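Local coordinates for tyrosine--tRNA ligase, mitochondrial (Emericella nidulans, PDB 5IHX), which probably catalyses the ATP-dependent attachment of L-tyrosine to tRNA(Tyr) in mitochondria, as a dimeric class I aminoacyl-tRNA synthetase, at residues R183-G186 and A187-I191; N174-L178 and L179-R183; R318-D321 and D322-E325. All blocks are in the same frame, centred on the assembly; numbering follows the deposited sequence.

Contact 1. Residues R183-G186 and A187-I191; sequences RDLG and AYIRI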
loop_
_atom_site.group_PDB
_atom_site.type_symbol
_atom_site.label_atom_id
_atom_site.label_comp_id
_atom_site.label_asym_id
_atom_site.label_seq_id
_atom_site.Cartn_x
_atom_site.Cartn_y
_atom_site.Cartn_z
ATOM N N ARG A 183 -3.503 5.191 7.498
ATOM C CA ARG A 183 -4.056 5.965 8.603
ATOM C C ARG A 183 -3.003 6.266 9.668
ATOM O O ARG A 183 -2.880 7.403 10.127
ATOM C CB ARG A 183 -5.233 5.221 9.244
ATOM C CG ARG A 183 -5.585 5.718 10.643
ATOM C CD ARG A 183 -6.885 5.126 11.152
ATOM N NE ARG A 183 -6.823 3.670 11.240
ATOM C CZ ARG A 183 -6.188 3.006 12.202
ATOM N NH1 ARG A 183 -5.546 3.666 13.158
ATOM N NH2 ARG A 183 -6.184 1.682 12.205
ATOM N N ASP A 184 -2.244 5.244 10.057
ATOM C CA ASP A 184 -1.334 5.351 11.198
ATOM C C ASP A 184 0.081 5.786 10.818
ATOM O O ASP A 184 0.845 6.216 11.683
ATOM C CB ASP A 184 -1.267 4.010 11.936
ATOM C CG ASP A 184 -2.547 3.691 12.692
ATOM O OD1 ASP A 184 -3.285 4.633 13.055
ATOM O OD2 ASP A 184 -2.812 2.492 12.927
ATOM N N LEU A 185 0.428 5.675 9.539
ATOM C CA LEU A 185 1.772 6.028 9.082
ATOM C C LEU A 185 1.756 6.868 7.809
ATOM O O LEU A 185 2.325 7.958 7.778
ATOM C CB LEU A 185 2.606 4.761 8.856
ATOM C CG LEU A 185 3.992 4.962 8.235
ATOM C CD1 LEU A 185 4.838 5.916 9.067
ATOM C CD2 LEU A 185 4.700 3.625 8.075
ATOM N N GLY A 186 1.101 6.365 6.767
ATOM C CA GLY A 186 1.124 7.010 5.464
ATOM C C GLY A 186 0.651 8.454 5.464
ATOM O O GLY A 186 1.145 9.277 4.693
ATOM N N ALA A 187 -0.303 8.765 6.334
ATOM C CA ALA A 187 -0.881 10.105 6.387
ATOM C C ALA A 187 0.102 11.134 6.943
ATOM O O ALA A 187 -0.073 12.336 6.745
ATOM C CB ALA A 187 -2.153 10.092 7.224
ATOM N N TYR A 188 1.134 10.655 7.633
ATOM C CA TYR A 188 2.077 11.530 8.327
ATOM C C TYR A 188 3.449 11.565 7.655
ATOM O O TYR A 188 4.365 12.227 8.143
ATOM C CB TYR A 188 2.225 11.078 9.778
ATOM C CG TYR A 188 0.905 10.896 10.490
ATOM C CD1 TYR A 188 0.154 11.991 10.895
ATOM C CD2 TYR A 188 0.405 9.627 10.749
ATOM C CE1 TYR A 188 -1.056 11.826 11.543
ATOM C CE2 TYR A 188 -0.801 9.453 11.395
ATOM C CZ TYR A 188 -1.530 10.556 11.789
ATOM O OH TYR A 188 -2.734 10.384 12.433
ATOM N N ILE A 189 3.580 10.859 6.536
ATOM C CA ILE A 189 4.837 10.808 5.795
ATOM C C ILE A 189 4.767 11.650 4.532
ATOM O O ILE A 189 3.895 11.451 3.690
ATOM C CB ILE A 189 5.203 9.353 5.408
ATOM C CG1 ILE A 189 5.405 8.493 6.657
ATOM C CG2 ILE A 189 6.458 9.317 4.537
ATOM C CD1 ILE A 189 6.503 8.974 7.591
ATOM N N ARG A 190 5.703 12.587 4.406
ATOM C CA ARG A 190 5.805 13.418 3.213
ATOM C C ARG A 190 6.628 12.690 2.159
ATOM O O ARG A 190 7.676 12.123 2.466
ATOM C CB ARG A 190 6.436 14.771 3.551
ATOM C CG ARG A 190 5.632 15.599 4.542
ATOM C CD ARG A 190 4.364 16.159 3.913
ATOM N NE ARG A 190 3.320 16.400 4.905
ATOM N N ILE A 191 6.152 12.706 0.918
ATOM C CA ILE A 191 6.822 11.978 -0.154
ATOM C C ILE A 191 8.057 12.727 -0.652
ATOM O O ILE A 191 8.951 12.127 -1.243
ATOM C CB ILE A 191 5.871 11.718 -1.346
ATOM C CG1 ILE A 191 5.435 13.033 -2.002
ATOM C CG2 ILE A 191 4.664 10.904 -0.885
ATOM C CD1 ILE A 191 4.648 12.846 -3.287
HETATM O O HOH W 1 -4.684 9.551 9.756
#
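Leu-185 and Ile-189 form the close-packed side of this helix end. One methyl of the leucine, CD1, lies against the CG1 branch of Ile-189, 3.6 Å from Ile-189 CG1, and also meets Ile-189 CD1. With chi1 at -62° Ile-189 holds CG1 beside its own backbone N, which brings that carbon within 3.3 Å of Leu-185 O as well. Leu-185 continues inward onto Ala-252 and Ile-256 of helix 243-259 and Leu-219 of helix 212-229.

Here helix 178-186 runs out through a wider pi-type turn at its last residues and a type I beta turn from Gly-186 to Ile-189. Tyr-188 N donates to Leu-185 O at 3.0 Å and 156°, reaching the oxygen from above the carbonyl plane; the bond from Ile-189 N to Gly-186 O is weak. Gly-186, Ile-189 and Ile-191 also make backbone hydrogen bonds to the second subunit, placing the turn at the dimer interface of the catalytic domain.

The exposed side is looser, though the Tyr-188 ring lies close along the helix backbone: its edge is turned to Asp-184 O, 3.6 Å from Tyr-188 CD2, and Tyr-188 CE2 comes obliquely within 3.2 Å of Arg-183 O. A water donates to Arg-183 O and sits a long 3.4 Å from Tyr-188 OH. Exposed Arg-183 pairs through NH1 with a buried carboxylate, Asp-184 OD1, in a salt bridge backed by Trp-223.

Contact 2. Residues N174-L178 and L179-R183; sequences NKTPL and LEVLR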
loop_
_atom_site.group_PDB
_atom_site.type_symbol
_atom_site.label_atom_id
_atom_site.label_comp_id
_atom_site.label_asym_id
_atom_site.label_seq_id
_atom_site.Cartn_x
_atom_site.Cartn_y
_atom_site.Cartn_z
ATOM N N ASN A 174 0.209 -10.563 5.991
ATOM C CA ASN A 174 -0.798 -11.357 5.301
ATOM C C ASN A 174 -2.202 -10.766 5.432
ATOM O O ASN A 174 -3.048 -10.986 4.566
ATOM C CB ASN A 174 -0.790 -12.797 5.820
ATOM C CG ASN A 174 0.346 -13.625 5.235
ATOM O OD1 ASN A 174 1.061 -13.179 4.335
ATOM N ND2 ASN A 174 0.503 -14.847 5.733
ATOM N N LYS A 175 -2.442 -10.017 6.506
ATOM C CA LYS A 175 -3.773 -9.476 6.782
ATOM C C LYS A 175 -3.810 -7.953 6.962
ATOM O O LYS A 175 -4.878 -7.352 6.854
ATOM C CB LYS A 175 -4.356 -10.155 8.026
ATOM C CG LYS A 175 -3.447 -10.137 9.246
ATOM C CD LYS A 175 -4.043 -10.940 10.390
ATOM N N THR A 176 -2.661 -7.337 7.238
ATOM C CA THR A 176 -2.607 -5.903 7.539
ATOM C C THR A 176 -3.247 -5.051 6.435
ATOM O O THR A 176 -2.704 -4.963 5.333
ATOM C CB THR A 176 -1.151 -5.426 7.748
ATOM O OG1 THR A 176 -0.593 -6.053 8.908
ATOM C CG2 THR A 176 -1.092 -3.907 7.927
ATOM N N PRO A 177 -4.398 -4.415 6.729
ATOM C CA PRO A 177 -5.058 -3.597 5.702
ATOM C C PRO A 177 -4.240 -2.384 5.261
ATOM O O PRO A 177 -3.584 -1.736 6.082
ATOM C CB PRO A 177 -6.355 -3.143 6.390
ATOM C CG PRO A 177 -6.570 -4.103 7.499
ATOM C CD PRO A 177 -5.200 -4.482 7.962
ATOM N N LEU A 178 -4.267 -2.098 3.964
ATOM C CA LEU A 178 -3.645 -0.892 3.430
ATOM C C LEU A 178 -4.136 0.344 4.176
ATOM O O LEU A 178 -3.357 1.244 4.487
ATOM C CB LEU A 178 -3.941 -0.756 1.932
ATOM C CG LEU A 178 -3.676 0.601 1.267
ATOM C CD1 LEU A 178 -2.259 1.085 1.509
ATOM C CD2 LEU A 178 -3.936 0.507 -0.226
ATOM N N LEU A 179 -5.427 0.372 4.484
ATOM C CA LEU A 179 -6.026 1.542 5.115
ATOM C C LEU A 179 -5.403 1.797 6.489
ATOM O O LEU A 179 -5.222 2.946 6.890
ATOM C CB LEU A 179 -7.542 1.366 5.234
ATOM C CG LEU A 179 -8.386 2.631 5.413
ATOM C CD1 LEU A 179 -8.146 3.632 4.286
ATOM C CD2 LEU A 179 -9.863 2.280 5.499
ATOM N N GLU A 180 -5.064 0.726 7.202
ATOM C CA GLU A 180 -4.443 0.857 8.518
ATOM C C GLU A 180 -3.066 1.514 8.428
ATOM O O GLU A 180 -2.726 2.369 9.247
ATOM C CB GLU A 180 -4.320 -0.512 9.197
ATOM C CG GLU A 180 -3.723 -0.445 10.601
ATOM C CD GLU A 180 -3.590 -1.807 11.258
ATOM O OE1 GLU A 180 -4.003 -2.814 10.648
ATOM O OE2 GLU A 180 -3.070 -1.870 12.391
ATOM N N VAL A 181 -2.272 1.117 7.438
ATOM C CA VAL A 181 -0.934 1.681 7.278
ATOM C C VAL A 181 -1.016 3.144 6.849
ATOM O O VAL A 181 -0.231 3.979 7.303
ATOM C CB VAL A 181 -0.097 0.877 6.258
ATOM C CG1 VAL A 181 1.240 1.562 5.991
ATOM C CG2 VAL A 181 0.125 -0.545 6.755
ATOM N N LEU A 182 -1.959 3.451 5.964
ATOM C CA LEU A 182 -2.150 4.824 5.511
ATOM C C LEU A 182 -2.621 5.718 6.655
ATOM O O LEU A 182 -2.193 6.865 6.770
ATOM C CB LEU A 182 -3.151 4.880 4.354
ATOM C CG LEU A 182 -2.751 4.176 3.054
ATOM C CD1 LEU A 182 -3.774 4.451 1.961
ATOM C CD2 LEU A 182 -1.359 4.591 2.596
ATOM N N ARG A 183 -3.503 5.191 7.498
ATOM C CA ARG A 183 -4.056 5.965 8.603
ATOM C C ARG A 183 -3.003 6.266 9.668
ATOM O O ARG A 183 -2.880 7.403 10.127
ATOM C CB ARG A 183 -5.233 5.221 9.244
ATOM C CG ARG A 183 -5.585 5.718 10.643
ATOM C CD ARG A 183 -6.885 5.126 11.152
ATOM N NE ARG A 183 -6.823 3.670 11.240
ATOM C CZ ARG A 183 -6.188 3.006 12.202
ATOM N NH1 ARG A 183 -5.546 3.666 13.158
ATOM N NH2 ARG A 183 -6.184 1.682 12.205
#
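Pro-177 O receives two N-H groups of the first helical turn, both by weak bonds: Glu-180 N at 3.1 Å with a bent N-H...O angle of 126°, and Val-181 N, straighter but longer at 3.4 Å. The next carbonyl makes the sound bond, Leu-182 N to Leu-178 O at 3.0 Å and 164°, with the donor nearly along the C=O axis.

Beside that bond the two leucines press together. Leu-178 turns its CG anti to the backbone N (chi1 165°), laying CD1 over the branch point of Leu-182; at 3.5 Å, Leu-178 CD1 and Leu-182 CG are closer than two such carbons normally come. Both leucines go on to pack on the second subunit, Leu-178 on its Trp-173 and Leu-182 on its Met-220.

Around the helix the chemistry is mixed. Glu-180 is extended and carries its carboxylate back beside the proline ring, OE1 standing 3.4 Å from Pro-177 CD. Thr-176 meets the helix by its methyl, Thr-176 CG2 lying 3.8 Å from Val-181 CG2 as the two side chains cross at about a right angle, while its OG1 bonds to Trp-172 O. Trp-223 of helix 212-229 packs against both Thr-176 and Glu-180. Backbone hydrogen bonds from Thr-176 and Leu-178 to the second subunit set this turn in the dimer interface. The whole is a helix N-terminus with proline at the N-cap, opening helix 178-186 of the class I catalytic domain.

Contact 3. Residues R318-D321 and D322-E325; sequences RTPD and DAVE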
loop_
_atom_site.group_PDB
_atom_site.type_symbol
_atom_site.label_atom_id
_atom_site.label_comp_id
_atom_site.label_asym_id
_atom_site.label_seq_id
_atom_site.Cartn_x
_atom_site.Cartn_y
_atom_site.Cartn_z
ATOM N N ARG A 318 42.003 -18.155 3.990
ATOM C CA ARG A 318 42.562 -17.266 2.969
ATOM C C ARG A 318 42.370 -15.791 3.317
ATOM O O ARG A 318 42.678 -14.921 2.505
ATOM C CB ARG A 318 41.925 -17.534 1.599
ATOM C CG ARG A 318 42.234 -18.889 0.996
ATOM C CD ARG A 318 41.822 -18.931 -0.467
ATOM N NE ARG A 318 40.402 -18.627 -0.648
ATOM C CZ ARG A 318 39.437 -19.536 -0.776
ATOM N NH1 ARG A 318 39.717 -20.834 -0.736
ATOM N NH2 ARG A 318 38.179 -19.144 -0.940
ATOM N N THR A 319 41.859 -15.508 4.511
ATOM C CA THR A 319 41.683 -14.127 4.951
ATOM C C THR A 319 43.032 -13.401 4.922
ATOM O O THR A 319 44.019 -13.921 5.446
ATOM C CB THR A 319 41.082 -14.055 6.374
ATOM O OG1 THR A 319 39.811 -14.713 6.399
ATOM C CG2 THR A 319 40.908 -12.609 6.822
ATOM N N PRO A 320 43.085 -12.206 4.300
ATOM C CA PRO A 320 44.355 -11.465 4.235
ATOM C C PRO A 320 44.935 -11.147 5.611
ATOM O O PRO A 320 44.184 -10.955 6.566
ATOM C CB PRO A 320 43.978 -10.173 3.500
ATOM C CG PRO A 320 42.748 -10.503 2.741
ATOM C CD PRO A 320 42.010 -11.506 3.571
ATOM N N ASP A 321 46.260 -11.089 5.697
ATOM C CA ASP A 321 46.951 -10.798 6.952
ATOM C C ASP A 321 46.503 -9.482 7.589
ATOM O O ASP A 321 46.408 -9.381 8.813
ATOM C CB ASP A 321 48.467 -10.769 6.724
ATOM C CG ASP A 321 49.034 -12.136 6.380
ATOM O OD1 ASP A 321 50.001 -12.201 5.590
ATOM O OD2 ASP A 321 48.518 -13.146 6.905
ATOM N N ASP A 322 46.231 -8.473 6.767
ATOM C CA ASP A 322 45.864 -7.161 7.290
ATOM C C ASP A 322 44.391 -7.085 7.706
ATOM O O ASP A 322 43.933 -6.047 8.184
ATOM C CB ASP A 322 46.177 -6.064 6.260
ATOM C CG ASP A 322 45.525 -6.310 4.906
ATOM O OD1 ASP A 322 44.427 -6.900 4.853
ATOM O OD2 ASP A 322 46.117 -5.898 3.885
ATOM N N ALA A 323 43.657 -8.181 7.525
ATOM C CA ALA A 323 42.236 -8.218 7.872
ATOM C C ALA A 323 41.906 -9.240 8.964
ATOM O O ALA A 323 40.866 -9.137 9.614
ATOM C CB ALA A 323 41.414 -8.514 6.627
ATOM N N VAL A 324 42.784 -10.217 9.171
ATOM C CA VAL A 324 42.449 -11.357 10.023
ATOM C C VAL A 324 42.164 -10.956 11.474
ATOM O O VAL A 324 41.284 -11.534 12.114
ATOM C CB VAL A 324 43.566 -12.431 9.996
ATOM C CG1 VAL A 324 44.855 -11.909 10.617
ATOM C CG2 VAL A 324 43.097 -13.701 10.706
ATOM N N GLU A 325 42.898 -9.982 12.002
ATOM C CA GLU A 325 42.683 -9.571 13.386
ATOM C C GLU A 325 41.283 -9.004 13.580
ATOM O O GLU A 325 40.605 -9.328 14.556
ATOM C CB GLU A 325 43.717 -8.542 13.839
ATOM C CG GLU A 325 43.435 -8.017 15.249
ATOM C CD GLU A 325 44.569 -7.191 15.829
ATOM O OE1 GLU A 325 45.628 -7.072 15.174
ATOM O OE2 GLU A 325 44.395 -6.661 16.949
HETATM O O HOH W 2 45.014 -8.141 10.823
#
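Thr-319 meets the following helix through its methyl: CG2 lies 3.8 Å from Val-324 CA and also touches Ala-323 CB. Its chi1 of -59° sets CG2 anti to the backbone N, facing the helix, and leaves OG1 beside the N, where it bonds back to Phe-316 O of helix 309-317. The Thr-319 side chain also packs on Leu-359 of helix 354-368.

Pro-320 comes next, and its carbonyl takes two helical N-H groups. Ala-323 N donates to Pro-320 O at 3.0 Å and 156°, from above the carbonyl plane; Val-324 N is equally near, but at 125° its bond is weak. This is the opening turn of helix 321-331, entered through a short Thr-Pro linker from helix 309-317 in the part of the chain that is all helical. The proline ring also touches the residues two and three places on, Pro-320 CB standing 3.6 Å from Asp-322 OD1 and CD lying near Ala-323 CB.

Asp-321 points its CB away from the helix segment, and its OD2 bonds to Gln-356 NE2, an amide nitrogen that Thr-319 O shares. Its backbone oxygen meets the helix segment instead: Val-324 CG1 packs 3.5 Å from Asp-321 O, and one water bridges the next step, donating to Asp-321 O at 2.7 Å and accepting from Glu-325 N at 3.0 Å.

Contacts 1 and 2 are the two ends of one short helix, 178-186: they share Arg-183, touch where Gly-186 N probably bonds to Val-181 O, and both meet the second subunit. Contact 3 begins a different helix, 321-331, about 47 Å from contact 1 between centres, on the opposite side of the chain's centre and untouched by the other chain. Contact 2 is the most enclosed, with four of its seven touching residues buried and none exposed; contacts 1 and 3 mix buried and exposed residues. Contacts 2 and 3 are both helix starts behind a Thr-Pro pair, but contact 2 adds leucine packing for the interface, whereas contact 3 leans on water and Gln-356. Contact 1 instead closes a helix with a beta turn.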